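PDB 3WJ2: carboxylesterase from Ferroplasma acidiphilum, which probably hydrolyses carboxylic esters, as an alpha/beta-hydrolase-fold carboxylesterase of an acid-loving archaeon. Local coordinates for residues B[55-67]-B[127-139]. Sequence-based numbering, arbitrary orientation.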
ATOM      1  N   ASP B  55     -17.257  24.361 -34.564  1.00 19.70           N
ATOM      2  CA  ASP B  55     -17.249  22.956 -35.012  1.00 19.16           C
ATOM      3  C   ASP B  55     -16.495  22.778 -36.317  1.00 20.14           C
ATOM      4  O   ASP B  55     -16.618  23.626 -37.270  1.00 18.92           O
ATOM      5  CB  ASP B  55     -18.684  22.522 -35.186  1.00 17.76           C
ATOM      6  CG  ASP B  55     -19.313  22.137 -33.863  1.00 27.97           C
ATOM      7  OD1 ASP B  55     -18.504  21.996 -32.976  1.00 29.08           O
ATOM      8  OD2 ASP B  55     -20.523  21.954 -33.746  1.00 32.34           O
ATOM      9  N   TYR B  56     -15.663  21.713 -36.400  1.00 18.59           N
ATOM     10  CA  TYR B  56     -14.843  21.398 -37.589  1.00 19.47           C
ATOM     11  C   TYR B  56     -15.039  19.977 -38.036  1.00 19.79           C
ATOM     12  O   TYR B  56     -15.457  19.117 -37.255  1.00 19.13           O
ATOM     13  CB  TYR B  56     -13.346  21.575 -37.338  1.00 20.69           C
ATOM     14  CG  TYR B  56     -12.888  22.935 -37.144  1.00 19.45           C
ATOM     15  CD1 TYR B  56     -12.454  23.703 -38.238  1.00 22.83           C
ATOM     16  CD2 TYR B  56     -12.837  23.490 -35.865  1.00 19.76           C
ATOM     17  CE1 TYR B  56     -12.005  24.986 -38.063  1.00 24.49           C
ATOM     18  CE2 TYR B  56     -12.354  24.777 -35.675  1.00 25.29           C
ATOM     19  CZ  TYR B  56     -11.956  25.520 -36.781  1.00 26.15           C
ATOM     20  OH  TYR B  56     -11.489  26.807 -36.616  1.00 29.38           O
ATOM     21  N   LYS B  57     -14.776  19.741 -39.322  1.00 20.32           N
ATOM     22  CA  LYS B  57     -14.645  18.349 -39.842  1.00 19.53           C
ATOM     23  C   LYS B  57     -13.171  18.122 -40.068  1.00 22.04           C
ATOM     24  O   LYS B  57     -12.512  18.896 -40.747  1.00 24.31           O
ATOM     25  CB  LYS B  57     -15.512  18.177 -41.076  1.00 20.50           C
ATOM     26  CG  LYS B  57     -17.025  18.205 -40.836  1.00 20.67           C
ATOM     27  CD  LYS B  57     -17.562  16.969 -40.130  1.00 27.35           C
ATOM     28  CE  LYS B  57     -19.094  16.950 -40.260  1.00 24.73           C
ATOM     29  NZ  LYS B  57     -19.779  15.843 -39.457  1.00 27.71           N
ATOM     30  N   ILE B  58     -12.604  17.077 -39.489  1.00 16.74           N
ATOM     31  CA  ILE B  58     -11.182  16.749 -39.665  1.00 16.96           C
ATOM     32  C   ILE B  58     -11.175  15.695 -40.745  1.00 17.74           C
ATOM     33  O   ILE B  58     -11.574  14.571 -40.519  1.00 17.51           O
ATOM     34  CB  ILE B  58     -10.575  16.119 -38.302  1.00 18.68           C
ATOM     35  CG1 ILE B  58     -10.781  17.068 -37.109  1.00 18.57           C
ATOM     36  CG2 ILE B  58      -9.065  15.858 -38.403  1.00 16.84           C
ATOM     37  CD1 ILE B  58     -10.369  18.466 -37.358  1.00 20.42           C
ATOM     38  N   LYS B  59     -10.727  16.088 -41.917  1.00 18.30           N
ATOM     39  CA  LYS B  59     -10.824  15.229 -43.128  1.00 19.84           C
ATOM     40  C   LYS B  59      -9.613  14.328 -43.273  1.00 19.02           C
ATOM     41  O   LYS B  59      -8.651  14.658 -43.957  1.00 20.58           O
ATOM     42  CB  LYS B  59     -11.014  16.134 -44.374  1.00 20.45           C
ATOM     43  CG  LYS B  59     -11.529  15.286 -45.511  1.00 28.62           C
ATOM     44  CD  LYS B  59     -11.363  15.997 -46.868  1.00 36.07           C
ATOM     45  CE  LYS B  59     -11.971  15.090 -47.951  1.00 39.05           C
ATOM     46  NZ  LYS B  59     -12.041  13.614 -47.480  1.00 39.76           N
ATOM     47  N   LEU B  60      -9.595  13.215 -42.519  1.00 17.10           N
ATOM     48  CA  LEU B  60      -8.445  12.327 -42.545  1.00 14.84           C
ATOM     49  C   LEU B  60      -8.595  11.360 -43.772  1.00 17.38           C
ATOM     50  O   LEU B  60      -9.624  11.390 -44.472  1.00 18.77           O
ATOM     51  CB  LEU B  60      -8.497  11.461 -41.259  1.00 14.24           C
ATOM     52  CG  LEU B  60      -8.391  12.333 -39.981  1.00 13.18           C
ATOM     53  CD1 LEU B  60      -8.369  11.433 -38.793  1.00 12.94           C
ATOM     54  CD2 LEU B  60      -7.035  13.099 -40.020  1.00 15.36           C
ATOM     55  N   ASP B  61      -7.576  10.572 -44.004  1.00 16.21           N
ATOM     56  CA  ASP B  61      -7.643   9.571 -45.100  1.00 15.39           C
ATOM     57  C   ASP B  61      -8.659   8.489 -44.818  1.00 17.37           C
ATOM     58  O   ASP B  61      -8.546   7.762 -43.811  1.00 17.37           O
ATOM     59  CB  ASP B  61      -6.224   9.002 -45.403  1.00 17.24           C
ATOM     60  CG  ASP B  61      -5.221  10.116 -45.874  1.00 16.91           C
ATOM     61  OD1 ASP B  61      -5.734  11.288 -46.194  1.00 24.81           O
ATOM     62  OD2 ASP B  61      -4.005   9.778 -45.913  1.00 22.00           O
ATOM     63  N   GLY B  62      -9.712   8.398 -45.655  1.00 19.00           N
ATOM     64  CA  GLY B  62     -10.666   7.311 -45.403  1.00 20.02           C
ATOM     65  C   GLY B  62     -11.782   7.570 -44.416  1.00 18.93           C
ATOM     66  O   GLY B  62     -12.641   6.706 -44.277  1.00 21.55           O
ATOM     67  N   ARG B  63     -11.773   8.694 -43.645  1.00 16.64           N
ATOM     68  CA  ARG B  63     -12.815   8.948 -42.686  1.00 16.09           C
ATOM     69  C   ARG B  63     -12.694  10.394 -42.246  1.00 15.90           C
ATOM     70  O   ARG B  63     -11.629  10.941 -42.276  1.00 18.34           O
ATOM     71  CB  ARG B  63     -12.714   7.983 -41.436  1.00 16.27           C
ATOM     72  CG  ARG B  63     -11.587   8.312 -40.419  1.00 15.59           C
ATOM     73  CD  ARG B  63     -10.206   7.837 -40.961  1.00 14.12           C
ATOM     74  NE  ARG B  63      -9.225   7.865 -39.864  1.00 12.26           N
ATOM     75  CZ  ARG B  63      -7.899   7.842 -40.000  1.00 13.39           C
ATOM     76  NH1 ARG B  63      -7.120   7.743 -38.896  1.00 12.38           N
ATOM     77  NH2 ARG B  63      -7.299   7.899 -41.229  1.00 13.30           N
ATOM     78  N   THR B  64     -13.835  10.969 -41.872  1.00 17.45           N
ATOM     79  CA  THR B  64     -13.866  12.339 -41.353  1.00 16.62           C
ATOM     80  C   THR B  64     -14.343  12.275 -39.880  1.00 16.96           C
ATOM     81  O   THR B  64     -15.261  11.500 -39.538  1.00 19.22           O
ATOM     82  CB  THR B  64     -14.904  13.116 -42.202  1.00 18.79           C
ATOM     83  OG1 THR B  64     -14.384  13.162 -43.549  1.00 19.93           O
ATOM     84  CG2 THR B  64     -15.110  14.484 -41.646  1.00 18.27           C
ATOM     85  N   LEU B  65     -13.666  13.062 -39.025  1.00 17.03           N
ATOM     86  CA  LEU B  65     -14.037  13.090 -37.615  1.00 16.26           C
ATOM     87  C   LEU B  65     -14.664  14.456 -37.321  1.00 15.48           C
ATOM     88  O   LEU B  65     -14.165  15.503 -37.824  1.00 17.77           O
ATOM     89  CB  LEU B  65     -12.773  13.057 -36.743  1.00 16.92           C
ATOM     90  CG  LEU B  65     -11.882  11.846 -37.112  1.00 15.17           C
ATOM     91  CD1 LEU B  65     -10.674  11.834 -36.111  1.00 17.85           C
ATOM     92  CD2 LEU B  65     -12.532  10.454 -37.065  1.00 17.24           C
ATOM     93  N   ASN B  66     -15.604  14.441 -36.403  1.00 16.52           N
ATOM     94  CA  ASN B  66     -16.040  15.724 -35.830  1.00 17.77           C
ATOM     95  C   ASN B  66     -15.002  16.250 -34.845  1.00 17.60           C
ATOM     96  O   ASN B  66     -14.342  15.463 -34.123  1.00 16.31           O
ATOM     97  CB  ASN B  66     -17.364  15.626 -35.082  1.00 16.44           C
ATOM     98  CG  ASN B  66     -18.545  15.330 -35.977  1.00 23.38           C
ATOM     99  OD1 ASN B  66     -19.494  14.579 -35.613  1.00 31.21           O
ATOM    100  ND2 ASN B  66     -18.536  15.937 -37.103  1.00 19.17           N
ATOM    101  N   ALA B  67     -14.846  17.580 -34.763  1.00 16.98           N
ATOM    102  CA  ALA B  67     -14.012  18.251 -33.715  1.00 15.74           C
ATOM    103  C   ALA B  67     -14.666  19.527 -33.277  1.00 16.82           C
ATOM    104  O   ALA B  67     -15.300  20.207 -34.122  1.00 18.01           O
ATOM    105  CB  ALA B  67     -12.667  18.528 -34.174  1.00 15.37           C
ATOM    106  N   PHE B 127      -6.873   4.715 -32.244  1.00 12.37           N
ATOM    107  CA  PHE B 127      -5.471   5.140 -32.137  1.00 10.86           C
ATOM    108  C   PHE B 127      -5.019   5.909 -33.399  1.00 11.04           C
ATOM    109  O   PHE B 127      -4.360   6.948 -33.307  1.00 10.81           O
ATOM    110  CB  PHE B 127      -4.587   3.866 -31.912  1.00 12.72           C
ATOM    111  CG  PHE B 127      -3.141   4.172 -32.077  1.00 11.17           C
ATOM    112  CD1 PHE B 127      -2.419   4.909 -31.141  1.00 13.04           C
ATOM    113  CD2 PHE B 127      -2.535   3.824 -33.310  1.00 12.62           C
ATOM    114  CE1 PHE B 127      -1.062   5.247 -31.384  1.00 14.47           C
ATOM    115  CE2 PHE B 127      -1.187   4.191 -33.562  1.00 14.95           C
ATOM    116  CZ  PHE B 127      -0.447   4.911 -32.604  1.00 14.00           C
ATOM    117  N   ASN B 128      -5.290   5.342 -34.594  1.00 10.57           N
ATOM    118  CA  ASN B 128      -4.943   6.017 -35.819  1.00 11.89           C
ATOM    119  C   ASN B 128      -5.684   7.361 -35.942  1.00 12.05           C
ATOM    120  O   ASN B 128      -5.116   8.312 -36.459  1.00 13.69           O
ATOM    121  CB  ASN B 128      -5.302   5.111 -37.016  1.00 13.37           C
ATOM    122  CG  ASN B 128      -4.327   3.928 -37.175  1.00 14.25           C
ATOM    123  OD1 ASN B 128      -3.166   3.938 -36.645  1.00 19.04           O
ATOM    124  ND2 ASN B 128      -4.795   2.892 -37.918  1.00 18.18           N
ATOM    125  N   ASP B 129      -6.926   7.426 -35.435  1.00 11.28           N
ATOM    126  CA  ASP B 129      -7.631   8.682 -35.432  1.00  9.94           C
ATOM    127  C   ASP B 129      -6.903   9.736 -34.575  1.00  9.88           C
ATOM    128  O   ASP B 129      -6.811  10.929 -34.937  1.00 10.58           O
ATOM    129  CB  ASP B 129      -9.053   8.486 -34.946  1.00 11.37           C
ATOM    130  CG  ASP B 129      -9.894   7.713 -35.887  1.00 11.39           C
ATOM    131  OD1 ASP B 129      -9.487   7.466 -37.058  1.00 13.24           O
ATOM    132  OD2 ASP B 129     -11.004   7.293 -35.490  1.00 10.60           O
ATOM    133  N   ALA B 130      -6.459   9.349 -33.401  1.00 10.51           N
ATOM    134  CA  ALA B 130      -5.718  10.238 -32.491  1.00 11.53           C
ATOM    135  C   ALA B 130      -4.386  10.700 -33.122  1.00 10.30           C
ATOM    136  O   ALA B 130      -4.111  11.903 -33.225  1.00 10.96           O
ATOM    137  CB  ALA B 130      -5.568   9.544 -31.067  1.00 10.59           C
ATOM    138  N   TYR B 131      -3.581   9.735 -33.626  1.00 11.50           N
ATOM    139  CA  TYR B 131      -2.313  10.094 -34.225  1.00 11.94           C
ATOM    140  C   TYR B 131      -2.455  10.896 -35.484  1.00 12.31           C
ATOM    141  O   TYR B 131      -1.795  11.966 -35.632  1.00 12.54           O
ATOM    142  CB  TYR B 131      -1.606   8.806 -34.553  1.00 11.29           C
ATOM    143  CG  TYR B 131      -0.251   9.000 -35.264  1.00 14.26           C
ATOM    144  CD1 TYR B 131       0.906   9.205 -34.522  1.00 15.31           C
ATOM    145  CD2 TYR B 131      -0.158   8.919 -36.682  1.00 18.17           C
ATOM    146  CE1 TYR B 131       2.167   9.325 -35.149  1.00 18.19           C
ATOM    147  CE2 TYR B 131       1.128   9.020 -37.328  1.00 19.48           C
ATOM    148  CZ  TYR B 131       2.242   9.234 -36.535  1.00 21.04           C
ATOM    149  OH  TYR B 131       3.529   9.345 -37.097  1.00 20.76           O
ATOM    150  N   ASP B 132      -3.376  10.452 -36.338  1.00 11.27           N
ATOM    151  CA  ASP B 132      -3.606  11.185 -37.597  1.00 12.57           C
ATOM    152  C   ASP B 132      -4.211  12.558 -37.347  1.00 12.76           C
ATOM    153  O   ASP B 132      -3.808  13.522 -38.057  1.00 13.59           O
ATOM    154  CB  ASP B 132      -4.475  10.367 -38.551  1.00 11.62           C
ATOM    155  CG  ASP B 132      -3.748   9.150 -39.100  1.00 17.50           C
ATOM    156  OD1 ASP B 132      -2.469   9.035 -39.111  1.00 16.58           O
ATOM    157  OD2 ASP B 132      -4.469   8.269 -39.604  1.00 17.96           O
ATOM    158  N   SER B 133      -5.119  12.716 -36.339  1.00 11.51           N
ATOM    159  CA  SER B 133      -5.701  14.039 -36.148  1.00 11.31           C
ATOM    160  C   SER B 133      -4.660  15.026 -35.630  1.00 12.57           C
ATOM    161  O   SER B 133      -4.695  16.203 -35.942  1.00 14.21           O
ATOM    162  CB  SER B 133      -7.005  14.053 -35.271  1.00 13.52           C
ATOM    163  OG  SER B 133      -6.692  13.520 -33.970  1.00 13.99           O
ATOM    164  N   PHE B 134      -3.700  14.544 -34.752  1.00 11.45           N
ATOM    165  CA  PHE B 134      -2.662  15.397 -34.253  1.00 10.43           C
ATOM    166  C   PHE B 134      -1.847  15.913 -35.454  1.00 11.87           C
ATOM    167  O   PHE B 134      -1.601  17.106 -35.526  1.00 12.46           O
ATOM    168  CB  PHE B 134      -1.779  14.625 -33.215  1.00 11.45           C
ATOM    169  CG  PHE B 134      -0.488  15.372 -32.949  1.00 10.53           C
ATOM    170  CD1 PHE B 134      -0.514  16.607 -32.288  1.00 11.78           C
ATOM    171  CD2 PHE B 134       0.728  14.914 -33.518  1.00 11.44           C
ATOM    172  CE1 PHE B 134       0.676  17.379 -32.112  1.00 14.66           C
ATOM    173  CE2 PHE B 134       1.887  15.712 -33.341  1.00 14.17           C
ATOM    174  CZ  PHE B 134       1.833  16.929 -32.687  1.00 15.54           C
ATOM    175  N   HIS B 135      -1.463  14.965 -36.302  1.00 12.37           N
ATOM    176  CA  HIS B 135      -0.613  15.418 -37.427  1.00 15.04           C
ATOM    177  C   HIS B 135      -1.376  16.273 -38.383  1.00 14.65           C
ATOM    178  O   HIS B 135      -0.805  17.265 -38.935  1.00 16.77           O
ATOM    179  CB  HIS B 135       0.083  14.216 -38.078  1.00 14.41           C
ATOM    180  CG  HIS B 135       1.242  13.707 -37.281  1.00 14.03           C
ATOM    181  ND1 HIS B 135       2.425  14.411 -37.118  1.00 17.94           N
ATOM    182  CD2 HIS B 135       1.336  12.622 -36.478  1.00 16.68           C
ATOM    183  CE1 HIS B 135       3.226  13.719 -36.322  1.00 18.76           C
ATOM    184  NE2 HIS B 135       2.598  12.615 -35.934  1.00 17.09           N
ATOM    185  N   TYR B 136      -2.652  16.000 -38.594  1.00 14.22           N
ATOM    186  CA  TYR B 136      -3.479  16.859 -39.488  1.00 14.44           C
ATOM    187  C   TYR B 136      -3.558  18.285 -38.971  1.00 17.88           C
ATOM    188  O   TYR B 136      -3.313  19.265 -39.751  1.00 15.70           O
ATOM    189  CB  TYR B 136      -4.842  16.222 -39.624  1.00 15.96           C
ATOM    190  CG  TYR B 136      -5.859  16.936 -40.517  1.00 19.11           C
ATOM    191  CD1 TYR B 136      -6.233  16.424 -41.732  1.00 22.70           C
ATOM    192  CD2 TYR B 136      -6.582  18.000 -39.991  1.00 23.35           C
ATOM    193  CE1 TYR B 136      -7.266  17.055 -42.468  1.00 25.53           C
ATOM    194  CE2 TYR B 136      -7.594  18.613 -40.697  1.00 29.92           C
ATOM    195  CZ  TYR B 136      -7.928  18.129 -41.942  1.00 30.64           C
ATOM    196  OH  TYR B 136      -9.021  18.750 -42.636  1.00 32.34           O
ATOM    197  N   ILE B 137      -3.913  18.442 -37.692  1.00 15.30           N
ATOM    198  CA  ILE B 137      -4.005  19.774 -37.134  1.00 17.37           C
ATOM    199  C   ILE B 137      -2.665  20.460 -37.051  1.00 17.15           C
ATOM    200  O   ILE B 137      -2.575  21.682 -37.310  1.00 18.34           O
ATOM    201  CB  ILE B 137      -4.762  19.766 -35.782  1.00 17.46           C
ATOM    202  CG1 ILE B 137      -6.179  19.281 -36.079  1.00 18.23           C
ATOM    203  CG2 ILE B 137      -4.838  21.203 -35.207  1.00 17.67           C
ATOM    204  CD1 ILE B 137      -6.937  18.696 -34.816  1.00 18.71           C
ATOM    205  N   ALA B 138      -1.612  19.747 -36.750  1.00 16.38           N
ATOM    206  CA  ALA B 138      -0.279  20.344 -36.701  1.00 17.91           C
ATOM    207  C   ALA B 138       0.126  20.868 -38.114  1.00 21.76           C
ATOM    208  O   ALA B 138       0.695  21.986 -38.228  1.00 22.42           O
ATOM    209  CB  ALA B 138       0.751  19.437 -36.191  1.00 17.84           C
ATOM    210  N   LYS B 139      -0.177  20.098 -39.151  1.00 21.93           N
ATOM    211  CA  LYS B 139       0.159  20.601 -40.505  1.00 23.87           C
ATOM    212  C   LYS B 139      -0.662  21.770 -40.864  1.00 23.88           C
ATOM    213  O   LYS B 139      -0.140  22.684 -41.510  1.00 25.94           O
ATOM    214  CB  LYS B 139      -0.047  19.551 -41.550  1.00 26.49           C
ATOM    215  CG  LYS B 139       0.978  18.467 -41.475  1.00 32.09           C
ATOM    216  CD  LYS B 139       0.615  17.266 -42.453  1.00 39.15           C
ATOM    217  CE  LYS B 139      -0.866  17.211 -42.969  1.00 42.39           C
ATOM    218  NZ  LYS B 139      -1.187  15.838 -43.534  1.00 44.96           N
TER
HETATM  219  O   HOH W   1      -4.459   7.511 -42.233  1.00 22.05           O
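R63 reaches across to two acids of helix 127-139, D129 and D132. R63 NE and NH1 both grip one oxygen of D129 side-on, NE at 2.8 Å from D129 OD1. R63 NH1 also bonds D132 OD2 at 2.8 Å, on the anti side and 20° out of the carboxylate plane, which is turned 67° from the guanidinium. A water joins R63 NH2 to D132 OD2. L60 CD1 lies over one guanidinium face. One helical turn beyond D132, Y136 takes I58 CG2 over one ring face (CH-pi), 3.9 Å from the centroid. With CG anti to the backbone N (chi1 -179°), the Y136 ring reaches I58, and Y136 OH takes a weak hydrogen bond from K59 N at 3.2 Å. Here the edge hairpin of the alpha/beta-hydrolase sheet, strands 52-60 and 63-71, packs against helix 125-139. In the type II L60-R63 turn, R63 NH2 bonds D61 O at 2.9 Å, which helps fix the guanidinium. D129 has a second salt bridge, from OD2 to R116 NE. A leucine in place of R63 would probably leave D132 without its mate here and D129 with one salt bridge fewer. S133, whose CB meets I58 CG2, is hydrogen-bonded from OG to Y82 OH of strand 78-82.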